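Local coordinates for protein (atp-binding domain of protein MJ0577) (Methanocaldococcus jannaschii, PDB 1MJH) that binds ATP with a manganese ion as a homodimeric member of the universal stress protein family, at residues V121-K135 and V146-R159. Numbering follows the deposited sequence.
Sequences VDIIIMGSHGKTNLK and VIKKSNKPVLVVKR. With ATP (adenosine-5'-triphosphate), chain F.
Ile124 and Met126 of one strand pair in register with Val154 and Val156 of the next, the parallel pair 123-127/154-157 of a beta-alpha-beta unit in the universal stress protein fold. On the face under helix 141-149, Ile124 CD1 meets Val146 CG1 tip to tip, 3.9 Å apart, and also nears Ser150 OG. Met126, bent at chi3 (-58°), lays SD into the notch between Val146 CG1 and Val154 CG1, while CE reaches the ATP ribose, 3.5 Å from O4'. Ile125 and Leu155 run side by side on the other face. At the strand's end Gly127 N donates to ATP O2' (3.3 Å), and the following loop wraps the phosphates, Asn133 N holding O1B. Outside that loop the extended Arg159 chain sets CD over the His129 ring, 3.6 Å from its centroid, and its guanidinium stacks on the same ring with planes 12° apart; Lys135 CD lies over the opposite guanidinium face. With an alanine here, Asn133 OD1 and the carbonyls of Leu134 and Lys135 would probably lose their guanidinium donors, and the His129 ring its stacking partner. Arg159 NH1 donates to Asn133 OD1 (2.9 Å) and Leu134 O, both in the guanidinium plane, while Arg159 NH2 reaches Lys135 O at 3.0 Å.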
# COMPACT_ATOMS: atom_id res chain seq x y z
N VAL B 121 -11.67 -9.43 1.43
CA VAL B 121 -11.21 -8.52 0.37
C VAL B 121 -9.85 -8.91 -0.18
O VAL B 121 -9.10 -9.55 0.54
CB VAL B 121 -11.24 -7.05 0.87
CG1 VAL B 121 -12.58 -6.73 1.53
CG2 VAL B 121 -10.11 -6.72 1.82
N ASP B 122 -9.51 -8.44 -1.35
CA ASP B 122 -8.23 -8.61 -2.04
C ASP B 122 -7.22 -7.47 -1.75
O ASP B 122 -6.03 -7.69 -1.99
CB ASP B 122 -8.50 -8.68 -3.54
CG ASP B 122 -9.40 -9.88 -3.90
OD1 ASP B 122 -8.92 -11.01 -3.66
OD2 ASP B 122 -10.55 -9.74 -4.38
N ILE B 123 -7.72 -6.36 -1.22
CA ILE B 123 -6.79 -5.22 -1.02
C ILE B 123 -7.53 -4.20 -0.18
O ILE B 123 -8.78 -4.14 -0.25
CB ILE B 123 -6.36 -4.65 -2.37
CG1 ILE B 123 -5.38 -3.48 -2.15
CG2 ILE B 123 -7.55 -4.18 -3.23
CD1 ILE B 123 -4.73 -3.05 -3.47
N ILE B 124 -6.81 -3.44 0.62
CA ILE B 124 -7.36 -2.31 1.34
C ILE B 124 -6.75 -1.05 0.70
O ILE B 124 -5.52 -1.04 0.58
CB ILE B 124 -6.93 -2.34 2.82
CG1 ILE B 124 -7.41 -3.71 3.43
CG2 ILE B 124 -7.68 -1.22 3.52
CD1 ILE B 124 -7.01 -3.82 4.87
N ILE B 125 -7.55 -0.09 0.28
CA ILE B 125 -6.98 1.16 -0.33
C ILE B 125 -7.33 2.31 0.63
O ILE B 125 -8.50 2.57 0.90
CB ILE B 125 -7.59 1.36 -1.72
CG1 ILE B 125 -7.14 0.26 -2.69
CG2 ILE B 125 -7.09 2.73 -2.26
CD1 ILE B 125 -7.70 0.40 -4.11
N MET B 126 -6.33 3.01 1.19
CA MET B 126 -6.62 4.00 2.26
C MET B 126 -5.65 5.16 2.16
O MET B 126 -4.60 5.01 1.53
CB MET B 126 -6.66 3.32 3.68
CG MET B 126 -5.24 2.82 4.13
SD MET B 126 -5.31 1.57 5.56
CE MET B 126 -6.18 2.64 6.72
N GLY B 127 -5.97 6.26 2.88
CA GLY B 127 -4.99 7.37 2.85
C GLY B 127 -3.87 7.12 3.85
O GLY B 127 -3.97 6.31 4.77
N SER B 128 -2.76 7.88 3.65
CA SER B 128 -1.68 7.86 4.64
C SER B 128 -2.03 8.65 5.90
O SER B 128 -1.48 8.41 6.99
CB SER B 128 -0.40 8.45 4.05
OG SER B 128 -0.63 9.82 3.70
N HIS B 129 -2.92 9.65 5.76
CA HIS B 129 -3.32 10.54 6.84
C HIS B 129 -4.82 10.79 6.72
O HIS B 129 -5.45 10.25 5.83
CB HIS B 129 -2.59 11.93 6.74
CG HIS B 129 -1.09 11.83 6.88
ND1 HIS B 129 -0.22 11.32 5.95
CD2 HIS B 129 -0.32 12.22 7.95
CE1 HIS B 129 1.01 11.38 6.42
NE2 HIS B 129 0.99 11.93 7.66
N GLY B 130 -5.34 11.52 7.70
CA GLY B 130 -6.79 11.58 7.86
C GLY B 130 -7.22 12.92 8.42
O GLY B 130 -6.70 13.91 7.92
N LYS B 131 -8.19 12.88 9.33
CA LYS B 131 -8.70 14.19 9.81
C LYS B 131 -7.70 14.93 10.67
O LYS B 131 -7.78 16.17 10.69
CB LYS B 131 -10.00 13.94 10.57
CG LYS B 131 -11.23 13.50 9.79
CD LYS B 131 -11.71 14.68 8.91
CE LYS B 131 -13.11 14.43 8.41
NZ LYS B 131 -13.69 15.70 7.86
N THR B 132 -6.72 14.31 11.36
CA THR B 132 -5.74 15.09 12.10
C THR B 132 -4.74 15.75 11.18
O THR B 132 -4.53 16.97 11.16
CB THR B 132 -5.00 14.15 13.10
OG1 THR B 132 -6.03 13.46 13.85
CG2 THR B 132 -4.06 14.85 14.05
N ASN B 133 -4.12 14.91 10.31
CA ASN B 133 -3.11 15.38 9.37
C ASN B 133 -2.19 16.48 9.91
O ASN B 133 -2.12 17.58 9.35
CB ASN B 133 -3.76 15.72 8.01
CG ASN B 133 -2.70 15.89 6.95
OD1 ASN B 133 -1.55 15.45 7.07
ND2 ASN B 133 -3.08 16.54 5.84
N LEU B 134 -1.43 16.10 10.94
CA LEU B 134 -0.39 17.02 11.47
C LEU B 134 0.86 16.86 10.63
O LEU B 134 1.37 15.79 10.31
CB LEU B 134 -0.17 16.59 12.91
CG LEU B 134 0.63 17.54 13.81
CD1 LEU B 134 -0.11 18.87 13.88
CD2 LEU B 134 0.76 16.93 15.20
N LYS B 135 1.43 18.01 10.19
CA LYS B 135 2.59 17.98 9.32
C LYS B 135 3.74 17.15 9.82
O LYS B 135 4.36 16.41 9.03
CB LYS B 135 3.09 19.43 9.11
CG LYS B 135 4.30 19.53 8.17
CD LYS B 135 3.93 19.17 6.74
CE LYS B 135 5.09 18.70 5.89
NZ LYS B 135 5.56 19.73 4.92
N VAL B 146 -3.29 -0.65 10.68
CA VAL B 146 -3.83 -1.60 9.70
C VAL B 146 -2.73 -2.31 8.93
O VAL B 146 -2.82 -3.53 8.69
CB VAL B 146 -4.78 -0.87 8.71
CG1 VAL B 146 -5.10 -1.77 7.52
CG2 VAL B 146 -5.99 -0.40 9.53
N ILE B 147 -1.65 -1.61 8.55
CA ILE B 147 -0.60 -2.33 7.83
C ILE B 147 0.03 -3.41 8.73
O ILE B 147 0.37 -4.50 8.25
CB ILE B 147 0.50 -1.33 7.38
CG1 ILE B 147 -0.07 -0.43 6.24
CG2 ILE B 147 1.76 -2.04 6.94
CD1 ILE B 147 0.89 0.76 6.09
N LYS B 148 0.30 -3.08 9.97
CA LYS B 148 0.97 -3.99 10.91
C LYS B 148 0.04 -5.12 11.36
O LYS B 148 0.57 -6.17 11.69
CB LYS B 148 1.41 -3.23 12.17
CG LYS B 148 2.58 -2.29 11.80
CD LYS B 148 3.16 -1.56 12.98
CE LYS B 148 4.50 -0.91 12.60
NZ LYS B 148 4.92 -0.11 13.82
N LYS B 149 -1.27 -4.86 11.36
CA LYS B 149 -2.11 -5.95 11.96
C LYS B 149 -2.84 -6.73 10.92
O LYS B 149 -3.31 -7.84 11.26
CB LYS B 149 -3.03 -5.31 13.00
CG LYS B 149 -2.34 -4.87 14.30
CD LYS B 149 -3.26 -4.04 15.18
CE LYS B 149 -2.54 -3.34 16.32
NZ LYS B 149 -3.50 -2.79 17.31
N SER B 150 -3.23 -6.20 9.77
CA SER B 150 -3.88 -6.96 8.73
C SER B 150 -2.92 -7.77 7.89
O SER B 150 -1.80 -7.32 7.55
CB SER B 150 -4.66 -5.98 7.82
OG SER B 150 -5.34 -6.70 6.78
N ASN B 151 -3.35 -8.94 7.37
CA ASN B 151 -2.52 -9.65 6.41
C ASN B 151 -2.92 -9.38 4.97
O ASN B 151 -2.43 -9.93 3.99
CB ASN B 151 -2.60 -11.16 6.68
CG ASN B 151 -3.99 -11.75 6.52
OD1 ASN B 151 -4.92 -11.16 5.98
ND2 ASN B 151 -4.15 -12.97 7.03
N LYS B 152 -3.75 -8.31 4.77
CA LYS B 152 -4.17 -7.99 3.42
C LYS B 152 -3.18 -7.00 2.79
O LYS B 152 -2.63 -6.22 3.57
CB LYS B 152 -5.53 -7.24 3.47
CG LYS B 152 -6.69 -8.15 3.98
CD LYS B 152 -6.93 -9.38 3.14
CE LYS B 152 -8.15 -10.15 3.74
NZ LYS B 152 -8.34 -11.37 2.88
N PRO B 153 -3.09 -6.96 1.48
CA PRO B 153 -2.29 -5.92 0.80
C PRO B 153 -2.93 -4.56 1.09
O PRO B 153 -4.18 -4.46 1.12
CB PRO B 153 -2.40 -6.26 -0.69
CG PRO B 153 -2.88 -7.70 -0.75
CD PRO B 153 -3.68 -7.86 0.49
N VAL B 154 -2.08 -3.58 1.42
CA VAL B 154 -2.60 -2.22 1.68
C VAL B 154 -1.96 -1.20 0.73
O VAL B 154 -0.73 -1.07 0.71
CB VAL B 154 -2.23 -1.80 3.11
CG1 VAL B 154 -2.80 -0.38 3.41
CG2 VAL B 154 -2.87 -2.72 4.17
N LEU B 155 -2.82 -0.57 -0.05
CA LEU B 155 -2.35 0.56 -0.91
C LEU B 155 -2.46 1.82 -0.06
O LEU B 155 -3.56 2.23 0.25
CB LEU B 155 -3.16 0.63 -2.20
CG LEU B 155 -2.83 1.88 -3.09
CD1 LEU B 155 -1.36 1.91 -3.45
CD2 LEU B 155 -3.67 1.81 -4.40
N VAL B 156 -1.34 2.47 0.26
CA VAL B 156 -1.30 3.68 1.04
C VAL B 156 -1.15 4.88 0.10
O VAL B 156 -0.17 4.97 -0.62
CB VAL B 156 -0.09 3.69 2.00
CG1 VAL B 156 -0.15 4.99 2.81
CG2 VAL B 156 -0.04 2.47 2.94
N VAL B 157 -2.18 5.72 0.04
CA VAL B 157 -2.18 6.86 -0.85
C VAL B 157 -1.76 8.09 -0.04
O VAL B 157 -2.41 8.37 0.98
CB VAL B 157 -3.60 7.09 -1.40
CG1 VAL B 157 -3.66 8.31 -2.34
CG2 VAL B 157 -4.05 5.88 -2.25
N LYS B 158 -0.73 8.79 -0.48
CA LYS B 158 -0.19 9.84 0.42
C LYS B 158 -1.00 11.13 0.36
O LYS B 158 -1.69 11.48 -0.60
CB LYS B 158 1.26 10.22 0.01
CG LYS B 158 2.20 9.00 -0.03
CD LYS B 158 2.36 8.33 1.29
CE LYS B 158 2.67 9.16 2.54
NZ LYS B 158 4.06 9.79 2.43
N ARG B 159 -0.86 11.88 1.45
CA ARG B 159 -1.54 13.19 1.55
C ARG B 159 -0.96 14.18 0.55
O ARG B 159 0.06 13.94 -0.04
CB ARG B 159 -1.32 13.73 2.98
CG ARG B 159 0.18 13.91 3.29
CD ARG B 159 0.36 14.49 4.71
NE ARG B 159 1.80 14.57 5.06
CZ ARG B 159 2.21 14.90 6.30
NH1 ARG B 159 1.35 15.12 7.29
NH2 ARG B 159 3.50 14.95 6.60
PG ATP F . -4.39 10.12 13.72
O1G ATP F . -3.40 9.08 14.10
O2G ATP F . -5.70 9.54 13.74
O3G ATP F . -4.32 11.32 14.56
PB ATP F . -4.64 10.96 10.90
O1B ATP F . -3.88 12.02 10.22
O2B ATP F . -6.02 11.38 11.14
O3B ATP F . -3.90 10.55 12.23
PA ATP F . -5.39 8.23 9.97
O1A ATP F . -4.44 7.19 10.27
O2A ATP F . -6.56 8.31 10.79
O3A ATP F . -4.58 9.66 9.98
O5' ATP F . -5.96 8.28 8.50
C5' ATP F . -5.41 7.34 7.55
C4' ATP F . -6.53 6.72 6.75
O4' ATP F . -7.26 5.80 7.66
C3' ATP F . -7.63 7.64 6.24
O3' ATP F . -7.26 8.33 5.03
C2' ATP F . -8.78 6.63 6.05
O2' ATP F . -8.57 5.90 4.83
C1' ATP F . -8.59 5.73 7.30
N9 ATP F . -9.44 6.10 8.42
C8 ATP F . -9.15 6.86 9.50
N7 ATP F . -10.13 6.93 10.38
C5 ATP F . -11.10 6.24 9.85
C6 ATP F . -12.38 5.97 10.32
N6 ATP F . -12.80 6.47 11.48
N1 ATP F . -13.16 5.21 9.55
C2 ATP F . -12.71 4.69 8.37
N3 ATP F . -11.49 4.89 7.83
C4 ATP F . -10.78 5.70 8.64